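Putative Type I topoisomerase (Deinococcus radiodurans, PDB 3M4A) probably relaxes supercoiled DNA as a type IB topoisomerase, breaking and rejoining one strand without ATP, and is bound here to DNA. Local coordinates at residues Arg129-Ala134 with Tyr150-Leu155; Phe136-Asp141 with Thr220-Tyr225. One frame throughout, in Å; residues are numbered along the deposited sequence.

Contact 1: Arg129-Ala134 with Tyr150-Leu155; sequences RLLHVA and YGLSTL. With ACY (acetic acid), chain D; nucleotides of chain B.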
ATOM      1  N   ARG A 129      -0.484   6.662  -3.192  1.00  2.70           N
ATOM      2  CA  ARG A 129       0.987   6.667  -3.173  1.00  2.75           C
ATOM      3  C   ARG A 129       1.498   6.903  -1.759  1.00  3.42           C
ATOM      4  O   ARG A 129       2.439   6.257  -1.320  1.00  2.35           O
ATOM      5  CB  ARG A 129       1.584   7.680  -4.158  1.00  2.91           C
ATOM      6  CG  ARG A 129       3.110   7.649  -4.185  1.00  2.39           C
ATOM      7  CD  ARG A 129       3.646   8.453  -5.335  1.00  2.99           C
ATOM      8  NE  ARG A 129       3.362   7.768  -6.593  1.00  3.16           N
ATOM      9  CZ  ARG A 129       3.682   8.239  -7.793  1.00  5.58           C
ATOM     10  NH1 ARG A 129       4.362   9.364  -7.932  1.00  5.59           N
ATOM     11  NH2 ARG A 129       3.366   7.532  -8.861  1.00  5.58           N
ATOM     12  N   LEU A 130       0.893   7.825  -1.031  1.00  3.21           N
ATOM     13  CA  LEU A 130       1.309   8.059   0.370  1.00  3.10           C
ATOM     14  C   LEU A 130       1.109   6.834   1.292  1.00  3.37           C
ATOM     15  O   LEU A 130       1.951   6.560   2.133  1.00  3.41           O
ATOM     16  CB  LEU A 130       0.605   9.282   0.938  1.00  3.42           C
ATOM     17  CG  LEU A 130       1.099  10.604   0.335  1.00  2.52           C
ATOM     18  CD1 LEU A 130       0.139  11.748   0.645  1.00  4.03           C
ATOM     19  CD2 LEU A 130       2.514  10.898   0.870  1.00  3.11           C
ATOM     20  N   LEU A 131       0.011   6.105   1.111  1.00  3.92           N
ATOM     21  CA  LEU A 131      -0.200   4.836   1.843  1.00  4.01           C
ATOM     22  C   LEU A 131       0.917   3.846   1.541  1.00  3.66           C
ATOM     23  O   LEU A 131       1.438   3.177   2.435  1.00  4.94           O
ATOM     24  CB  LEU A 131      -1.537   4.202   1.467  1.00  4.25           C
ATOM     25  CG  LEU A 131      -2.845   4.884   1.828  1.00  4.94           C
ATOM     26  CD1 LEU A 131      -4.059   4.196   1.171  1.00  6.37           C
ATOM     27  CD2 LEU A 131      -3.009   4.993   3.350  1.00  6.96           C
ATOM     28  N   HIS A 132       1.290   3.765   0.262  1.00  3.71           N
ATOM     29  CA  HIS A 132       2.280   2.825  -0.197  1.00  3.67           C
ATOM     30  C   HIS A 132       3.675   3.166   0.319  1.00  3.17           C
ATOM     31  O   HIS A 132       4.348   2.301   0.892  1.00  5.28           O
ATOM     32  CB  HIS A 132       2.262   2.808  -1.722  1.00  4.28           C
ATOM     33  CG  HIS A 132       3.239   1.850  -2.350  1.00  3.48           C
ATOM     34  ND1 HIS A 132       3.690   2.030  -3.638  1.00  6.03           N
ATOM     35  CD2 HIS A 132       3.834   0.724  -1.893  1.00  5.98           C
ATOM     36  CE1 HIS A 132       4.517   1.049  -3.952  1.00  6.58           C
ATOM     37  NE2 HIS A 132       4.624   0.239  -2.910  1.00  6.34           N
ATOM     38  N   VAL A 133       4.126   4.401   0.084  1.00  3.30           N
ATOM     39  CA  VAL A 133       5.515   4.756   0.350  1.00  3.28           C
ATOM     40  C   VAL A 133       5.753   5.250   1.776  1.00  4.06           C
ATOM     41  O   VAL A 133       6.909   5.284   2.229  1.00  4.97           O
ATOM     42  CB  VAL A 133       6.083   5.786  -0.694  1.00  3.26           C
ATOM     43  CG1 VAL A 133       5.795   5.315  -2.134  1.00  4.54           C
ATOM     44  CG2 VAL A 133       5.540   7.178  -0.468  1.00  4.85           C
ATOM     45  N   ALA A 134       4.692   5.657   2.479  1.00  4.15           N
ATOM     46  CA  ALA A 134       4.835   6.186   3.838  1.00  4.07           C
ATOM     47  C   ALA A 134       4.002   5.488   4.916  1.00  4.60           C
ATOM     48  O   ALA A 134       4.110   5.852   6.083  1.00  5.27           O
ATOM     49  CB  ALA A 134       4.560   7.687   3.842  1.00  4.32           C
ATOM     50  N   TYR A 150      -5.410  11.844  14.115  1.00 10.20           N
ATOM     51  CA  TYR A 150      -5.493  11.946  12.666  1.00  9.94           C
ATOM     52  C   TYR A 150      -4.889  10.765  11.925  1.00  9.05           C
ATOM     53  O   TYR A 150      -4.066  10.037  12.473  1.00  9.05           O
ATOM     54  CB  TYR A 150      -4.817  13.231  12.210  1.00 10.90           C
ATOM     55  CG  TYR A 150      -5.362  14.454  12.891  1.00 11.39           C
ATOM     56  CD1 TYR A 150      -4.731  14.991  14.006  1.00 11.04           C
ATOM     57  CD2 TYR A 150      -6.529  15.045  12.441  1.00 11.13           C
ATOM     58  CE1 TYR A 150      -5.240  16.108  14.640  1.00 11.80           C
ATOM     59  CE2 TYR A 150      -7.043  16.166  13.059  1.00 12.79           C
ATOM     60  CZ  TYR A 150      -6.405  16.689  14.157  1.00 13.48           C
ATOM     61  OH  TYR A 150      -6.928  17.823  14.758  1.00 15.88           O
ATOM     62  N   GLY A 151      -5.372  10.577  10.699  1.00  8.12           N
ATOM     63  CA  GLY A 151      -4.845   9.617   9.750  1.00  7.76           C
ATOM     64  C   GLY A 151      -4.794  10.324   8.417  1.00  6.84           C
ATOM     65  O   GLY A 151      -5.104  11.496   8.334  1.00  6.00           O
ATOM     66  N   LEU A 152      -4.435   9.627   7.357  1.00  6.82           N
ATOM     67  CA  LEU A 152      -4.208  10.307   6.081  1.00  6.97           C
ATOM     68  C   LEU A 152      -5.413  11.144   5.621  1.00  7.04           C
ATOM     69  O   LEU A 152      -5.253  12.307   5.235  1.00  7.37           O
ATOM     70  CB  LEU A 152      -3.822   9.288   5.014  1.00  6.24           C
ATOM     71  CG  LEU A 152      -3.430   9.898   3.670  1.00  6.63           C
ATOM     72  CD1 LEU A 152      -2.122  10.683   3.778  1.00  9.32           C
ATOM     73  CD2 LEU A 152      -3.339   8.782   2.609  1.00  8.20           C
ATOM     74  N   SER A 153      -6.611  10.563   5.669  1.00  6.99           N
ATOM     75  CA  SER A 153      -7.804  11.210   5.100  1.00  7.59           C
ATOM     76  C   SER A 153      -8.334  12.359   5.957  1.00  7.89           C
ATOM     77  O   SER A 153      -9.172  13.132   5.499  1.00  8.81           O
ATOM     78  CB  SER A 153      -8.907  10.199   4.808  1.00  7.69           C
ATOM     79  OG  SER A 153      -9.489   9.678   5.984  1.00  8.02           O
ATOM     80  N   THR A 154      -7.836  12.469   7.186  1.00  8.14           N
ATOM     81  CA  THR A 154      -8.242  13.510   8.117  1.00  8.25           C
ATOM     82  C   THR A 154      -7.115  14.516   8.417  1.00  8.07           C
ATOM     83  O   THR A 154      -7.239  15.345   9.311  1.00  8.68           O
ATOM     84  CB  THR A 154      -8.815  12.863   9.408  1.00  8.51           C
ATOM     85  OG1 THR A 154      -7.861  11.969   9.984  1.00  8.09           O
ATOM     86  CG2 THR A 154     -10.065  12.068   9.050  1.00  8.36           C
ATOM     87  N   LEU A 155      -6.038  14.492   7.623  1.00  8.30           N
ATOM     88  CA  LEU A 155      -4.961  15.439   7.823  1.00  8.00           C
ATOM     89  C   LEU A 155      -5.416  16.848   7.488  1.00  8.33           C
ATOM     90  O   LEU A 155      -6.235  17.064   6.597  1.00  7.90           O
ATOM     91  CB  LEU A 155      -3.713  15.139   6.978  1.00  7.72           C
ATOM     92  CG  LEU A 155      -2.890  13.904   7.308  1.00  7.98           C
ATOM     93  CD1 LEU A 155      -1.619  13.908   6.460  1.00  8.05           C
ATOM     94  CD2 LEU A 155      -2.551  13.851   8.792  1.00  6.32           C
TER
HETATM   95  C   ACY D 804       2.048   4.402  -5.786  1.00  8.62           C
HETATM   96  O   ACY D 804       1.951   5.330  -6.625  1.00  7.88           O
HETATM   97  OXT ACY D 804       3.099   4.183  -5.144  1.00  7.46           O
HETATM   98  CH3 ACY D 804       0.861   3.518  -5.556  1.00  8.72           C
ATOM     99  P    DC B  10       4.524   9.326 -11.915  1.00  5.88           P
ATOM    100  OP1  DC B  10       3.910   8.015 -11.735  1.00  5.52           O
ATOM    101  OP2  DC B  10       4.982  10.045 -10.702  1.00  4.77           O
ATOM    102  O5'  DC B  10       5.805   9.119 -12.836  1.00  5.68           O
ATOM    103  C5'  DC B  10       5.666   8.390 -14.068  1.00  6.55           C
ATOM    104  C4'  DC B  10       6.935   8.518 -14.876  1.00  7.53           C
ATOM    105  O4'  DC B  10       7.102   9.899 -15.320  1.00  6.40           O
ATOM    106  C3'  DC B  10       8.222   8.162 -14.129  1.00  7.99           C
ATOM    107  O3'  DC B  10       9.114   7.487 -14.987  1.00 12.32           O
ATOM    108  C2'  DC B  10       8.803   9.509 -13.762  1.00  7.42           C
ATOM    109  C1'  DC B  10       8.452  10.262 -15.031  1.00  6.17           C
ATOM    110  N1   DC B  10       8.520  11.731 -14.945  1.00  4.90           N
ATOM    111  C2   DC B  10       8.763  12.434 -16.133  1.00  3.47           C
ATOM    112  O2   DC B  10       8.913  11.807 -17.199  1.00  5.00           O
ATOM    113  N3   DC B  10       8.845  13.778 -16.083  1.00  4.03           N
ATOM    114  C4   DC B  10       8.700  14.428 -14.930  1.00  5.01           C
ATOM    115  N4   DC B  10       8.780  15.756 -14.952  1.00  6.12           N
ATOM    116  C5   DC B  10       8.443  13.730 -13.712  1.00  6.27           C
ATOM    117  C6   DC B  10       8.372  12.395 -13.768  1.00  5.79           C
TER
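L152 overlaps two consecutive leucines of helix 120-134, giving one methyl to each. Its CD1 meets CD1 of L130 at 4.0 Å, the two side chains lying at about a right angle, while CD2 rests 3.9 Å from CD2 of L131 in a more slanting approach. With CG of L152 anti to the backbone N (chi1 -174°), its branch reaches toward the helix and its two methyls divide between the two neighbours. F204 packs on both L130 and L152, and F169 of strand 166-172 also lies on L130. On the loop side, N of G151 donates a nearly straight hydrogen bond to OG1 of T154 (2.9 Å, 170°), closing the turn that carries L152.

From the same helix R129 reaches a DNA phosphate, and H132 shares an acetate with it. The guanidinium of R129 takes its partners at its edge: NH1 donates to OP2 of DC10 of chain B at 2.9 Å and NH2 to OP1 of the same phosphate at 3.0 Å, a two-pronged grip. Its NE turns to the acetate, probably from the crystallisation liquor, reaching O at 2.8 Å; the other acetate oxygen, OXT, accepts from ND1 of H132 at 2.7 Å, close to the plane of the ring. D185 adds a salt bridge to NH1 of R129, and E325 binds NE2 of H132. A leucine in place of R129 would probably leave the DC10 phosphate without its paired donors and D185 without its salt-bridge mate. The chemistry thus changes sharply within one helical turn: apolar contacts join the helix to the 150-155 loop, whereas the directional N-H bonds of R129 and H132 hold anions, one of them a phosphate of the DNA backbone.

Contact 2: Phe136-Asp141 with Thr220-Tyr225; sequences FRVGSD and TELNAY
V138 projects from the loop toward helix 219-230, and both its methyls meet it; the buried, apolar part of the contact is where CG1 lies 4.2 Å from CD2 of L222. CG of L222 stands anti to the backbone N (chi1 179°), which carries the branch out toward the loop. The amide of N223 comes slantwise to the same valine, its OD1 lying 4.1 Å from CG2 and equally far from CG1, a van der Waals approach of a polar atom to two methyls.

Toward its margin the contact is looser and wetter. A water there donates to the carbonyl O of G139 at 2.8 Å and accepts a weak hydrogen bond from ND2 of N223 at 3.4 Å, so the amide touches the valine with its oxygen and reaches the loop through the water with its nitrogen. G139 has a positive phi (79°), a conformation that favours glycine, and S140 follows as N-cap of helix 141-147, its OG making a weak hydrogen bond to N of Y143.

The segment 136-141 thus links helix 120-134 to helix 141-147 while leaning on helix 219-230, whose S219 also touches V138 and S140. D141 forms a salt bridge with R216 through OD1 and a hydrogen bond with H218 through OD2, both residues just ahead of that helix. Farther along helix 219-230, Y225 packs against M124, A125 and T128 of helix 120-134.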
ATOM      1  N   PHE A 136       0.922   5.208   5.930  1.00  5.19           N
ATOM      2  CA  PHE A 136      -0.165   5.839   6.683  1.00  5.52           C
ATOM      3  C   PHE A 136      -1.331   4.878   6.941  1.00  6.33           C
ATOM      4  O   PHE A 136      -1.589   3.958   6.151  1.00  5.59           O
ATOM      5  CB  PHE A 136      -0.765   6.987   5.888  1.00  5.01           C
ATOM      6  CG  PHE A 136       0.015   8.287   5.909  1.00  4.92           C
ATOM      7  CD1 PHE A 136      -0.266   9.287   6.845  1.00  5.41           C
ATOM      8  CD2 PHE A 136       0.961   8.553   4.928  1.00  6.20           C
ATOM      9  CE1 PHE A 136       0.408  10.490   6.813  1.00  5.78           C
ATOM     10  CE2 PHE A 136       1.643   9.748   4.884  1.00  5.34           C
ATOM     11  CZ  PHE A 136       1.383  10.723   5.829  1.00  4.71           C
ATOM     12  N   ARG A 137      -2.045   5.140   8.031  1.00  6.53           N
ATOM     13  CA  ARG A 137      -3.418   4.665   8.194  1.00  7.49           C
ATOM     14  C   ARG A 137      -4.349   5.603   7.435  1.00  7.72           C
ATOM     15  O   ARG A 137      -4.063   6.790   7.282  1.00  7.94           O
ATOM     16  CB  ARG A 137      -3.802   4.676   9.675  1.00  8.07           C
ATOM     17  CG  ARG A 137      -2.964   3.805  10.575  1.00  8.92           C
ATOM     18  CD  ARG A 137      -3.427   4.026  11.997  1.00 10.11           C
ATOM     19  NE  ARG A 137      -2.736   3.245  13.006  1.00 12.48           N
ATOM     20  CZ  ARG A 137      -1.613   3.601  13.618  1.00 13.88           C
ATOM     21  NH1 ARG A 137      -0.981   4.722  13.313  1.00 16.63           N
ATOM     22  NH2 ARG A 137      -1.112   2.810  14.549  1.00 15.82           N
ATOM     23  N   VAL A 138      -5.484   5.099   6.962  1.00  8.51           N
ATOM     24  CA  VAL A 138      -6.420   5.935   6.220  1.00  8.85           C
ATOM     25  C   VAL A 138      -7.186   6.913   7.138  1.00 10.08           C
ATOM     26  O   VAL A 138      -7.390   8.074   6.791  1.00 10.45           O
ATOM     27  CB  VAL A 138      -7.421   5.067   5.389  1.00  8.89           C
ATOM     28  CG1 VAL A 138      -8.525   5.932   4.818  1.00  8.71           C
ATOM     29  CG2 VAL A 138      -6.684   4.303   4.268  1.00  9.20           C
ATOM     30  N   GLY A 139      -7.590   6.426   8.310  1.00 10.63           N
ATOM     31  CA  GLY A 139      -8.361   7.227   9.261  1.00 11.51           C
ATOM     32  C   GLY A 139      -9.821   7.313   8.866  1.00 12.07           C
ATOM     33  O   GLY A 139     -10.240   6.758   7.853  1.00 12.34           O
ATOM     34  N   SER A 140     -10.602   8.003   9.693  1.00 13.00           N
ATOM     35  CA  SER A 140     -12.018   8.273   9.391  1.00 13.43           C
ATOM     36  C   SER A 140     -12.471   9.538  10.124  1.00 13.50           C
ATOM     37  O   SER A 140     -11.922   9.867  11.171  1.00 13.20           O
ATOM     38  CB  SER A 140     -12.895   7.083   9.778  1.00 14.35           C
ATOM     39  OG  SER A 140     -13.079   6.993  11.181  1.00 15.58           O
ATOM     40  N   ASP A 141     -13.458  10.240   9.563  1.00 13.94           N
ATOM     41  CA  ASP A 141     -13.941  11.506  10.125  1.00 14.85           C
ATOM     42  C   ASP A 141     -14.545  11.326  11.512  1.00 15.15           C
ATOM     43  O   ASP A 141     -14.278  12.116  12.418  1.00 15.43           O
ATOM     44  CB  ASP A 141     -15.013  12.143   9.232  1.00 15.05           C
ATOM     45  CG  ASP A 141     -14.447  12.796   7.991  1.00 17.78           C
ATOM     46  OD1 ASP A 141     -13.244  12.641   7.718  1.00 19.74           O
ATOM     47  OD2 ASP A 141     -15.225  13.461   7.273  1.00 22.74           O
ATOM     48  N   THR A 220     -14.331   7.084   3.008  1.00 12.83           N
ATOM     49  CA  THR A 220     -15.204   6.192   2.238  1.00 12.71           C
ATOM     50  C   THR A 220     -14.889   6.209   0.737  1.00 11.99           C
ATOM     51  O   THR A 220     -14.780   5.157   0.112  1.00 11.80           O
ATOM     52  CB  THR A 220     -16.681   6.530   2.460  1.00 13.13           C
ATOM     53  OG1 THR A 220     -16.956   6.491   3.863  1.00 15.67           O
ATOM     54  CG2 THR A 220     -17.596   5.519   1.713  1.00 14.06           C
ATOM     55  N   GLU A 221     -14.695   7.402   0.193  1.00 11.75           N
ATOM     56  CA  GLU A 221     -14.357   7.574  -1.215  1.00 11.81           C
ATOM     57  C   GLU A 221     -12.984   6.958  -1.543  1.00 11.59           C
ATOM     58  O   GLU A 221     -12.845   6.248  -2.536  1.00 10.88           O
ATOM     59  CB  GLU A 221     -14.397   9.050  -1.597  1.00 12.11           C
ATOM     60  CG  GLU A 221     -14.373   9.263  -3.086  1.00 12.23           C
ATOM     61  CD  GLU A 221     -14.444  10.711  -3.495  1.00 13.35           C
ATOM     62  OE1 GLU A 221     -14.444  11.588  -2.609  1.00 16.10           O
ATOM     63  OE2 GLU A 221     -14.497  10.960  -4.724  1.00 16.32           O
ATOM     64  N   LEU A 222     -11.992   7.200  -0.690  1.00 11.08           N
ATOM     65  CA  LEU A 222     -10.667   6.615  -0.897  1.00 11.07           C
ATOM     66  C   LEU A 222     -10.717   5.106  -0.812  1.00 10.99           C
ATOM     67  O   LEU A 222     -10.110   4.410  -1.619  1.00 10.24           O
ATOM     68  CB  LEU A 222      -9.631   7.152   0.096  1.00 10.78           C
ATOM     69  CG  LEU A 222      -8.215   6.573  -0.046  1.00 10.78           C
ATOM     70  CD1 LEU A 222      -7.644   6.776  -1.448  1.00 11.22           C
ATOM     71  CD2 LEU A 222      -7.277   7.185   1.006  1.00 11.13           C
ATOM     72  N   ASN A 223     -11.447   4.580   0.169  1.00 10.81           N
ATOM     73  CA  ASN A 223     -11.554   3.130   0.284  1.00 11.49           C
ATOM     74  C   ASN A 223     -12.217   2.485  -0.939  1.00 11.13           C
ATOM     75  O   ASN A 223     -11.849   1.386  -1.314  1.00 10.87           O
ATOM     76  CB  ASN A 223     -12.258   2.724   1.590  1.00 12.14           C
ATOM     77  CG  ASN A 223     -11.361   2.909   2.823  1.00 14.09           C
ATOM     78  OD1 ASN A 223     -10.140   2.753   2.752  1.00 16.86           O
ATOM     79  ND2 ASN A 223     -11.970   3.231   3.955  1.00 17.50           N
ATOM     80  N   ALA A 224     -13.167   3.176  -1.572  1.00 11.09           N
ATOM     81  CA  ALA A 224     -13.769   2.697  -2.830  1.00 11.35           C
ATOM     82  C   ALA A 224     -12.777   2.666  -3.990  1.00 11.31           C
ATOM     83  O   ALA A 224     -12.780   1.741  -4.805  1.00 12.37           O
ATOM     84  CB  ALA A 224     -14.991   3.551  -3.200  1.00 11.54           C
ATOM     85  N   TYR A 225     -11.926   3.689  -4.057  1.00 10.70           N
ATOM     86  CA  TYR A 225     -10.858   3.763  -5.047  1.00 10.38           C
ATOM     87  C   TYR A 225      -9.895   2.593  -4.863  1.00  9.74           C
ATOM     88  O   TYR A 225      -9.527   1.926  -5.836  1.00  9.15           O
ATOM     89  CB  TYR A 225     -10.138   5.108  -4.916  1.00 10.23           C
ATOM     90  CG  TYR A 225      -8.992   5.335  -5.888  1.00 10.06           C
ATOM     91  CD1 TYR A 225      -9.239   5.724  -7.192  1.00  9.37           C
ATOM     92  CD2 TYR A 225      -7.670   5.142  -5.499  1.00  9.79           C
ATOM     93  CE1 TYR A 225      -8.213   5.935  -8.091  1.00 10.62           C
ATOM     94  CE2 TYR A 225      -6.627   5.348  -6.381  1.00 10.36           C
ATOM     95  CZ  TYR A 225      -6.901   5.755  -7.680  1.00  9.74           C
ATOM     96  OH  TYR A 225      -5.898   5.961  -8.599  1.00 10.16           O
TER
HETATM   97  O   HOH W   1     -11.074   4.188   7.052  1.00 24.73           O

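Overall arrangement
Contacts 1 and 2 both belong to the topoisomerase I catalytic core, their centres about 9 Å apart, and they interlock: the 150-155 and 136-141 loops are probably hydrogen-bonded, N of L152 lying 2.9 Å from O of R137 and OG of S153 2.8 Å from O of V138. Helix 120-134 serves both, supplying leucines to contact 1 and leading into the 136-141 loop of contact 2. Contact 1 is buried and wholly apolar across its segments, although its helix also reaches the DNA; contact 2 is only partly buried, mixes methyls with an amide, includes a water, and stays about 9 Å from the nucleic acid at its nearest atom.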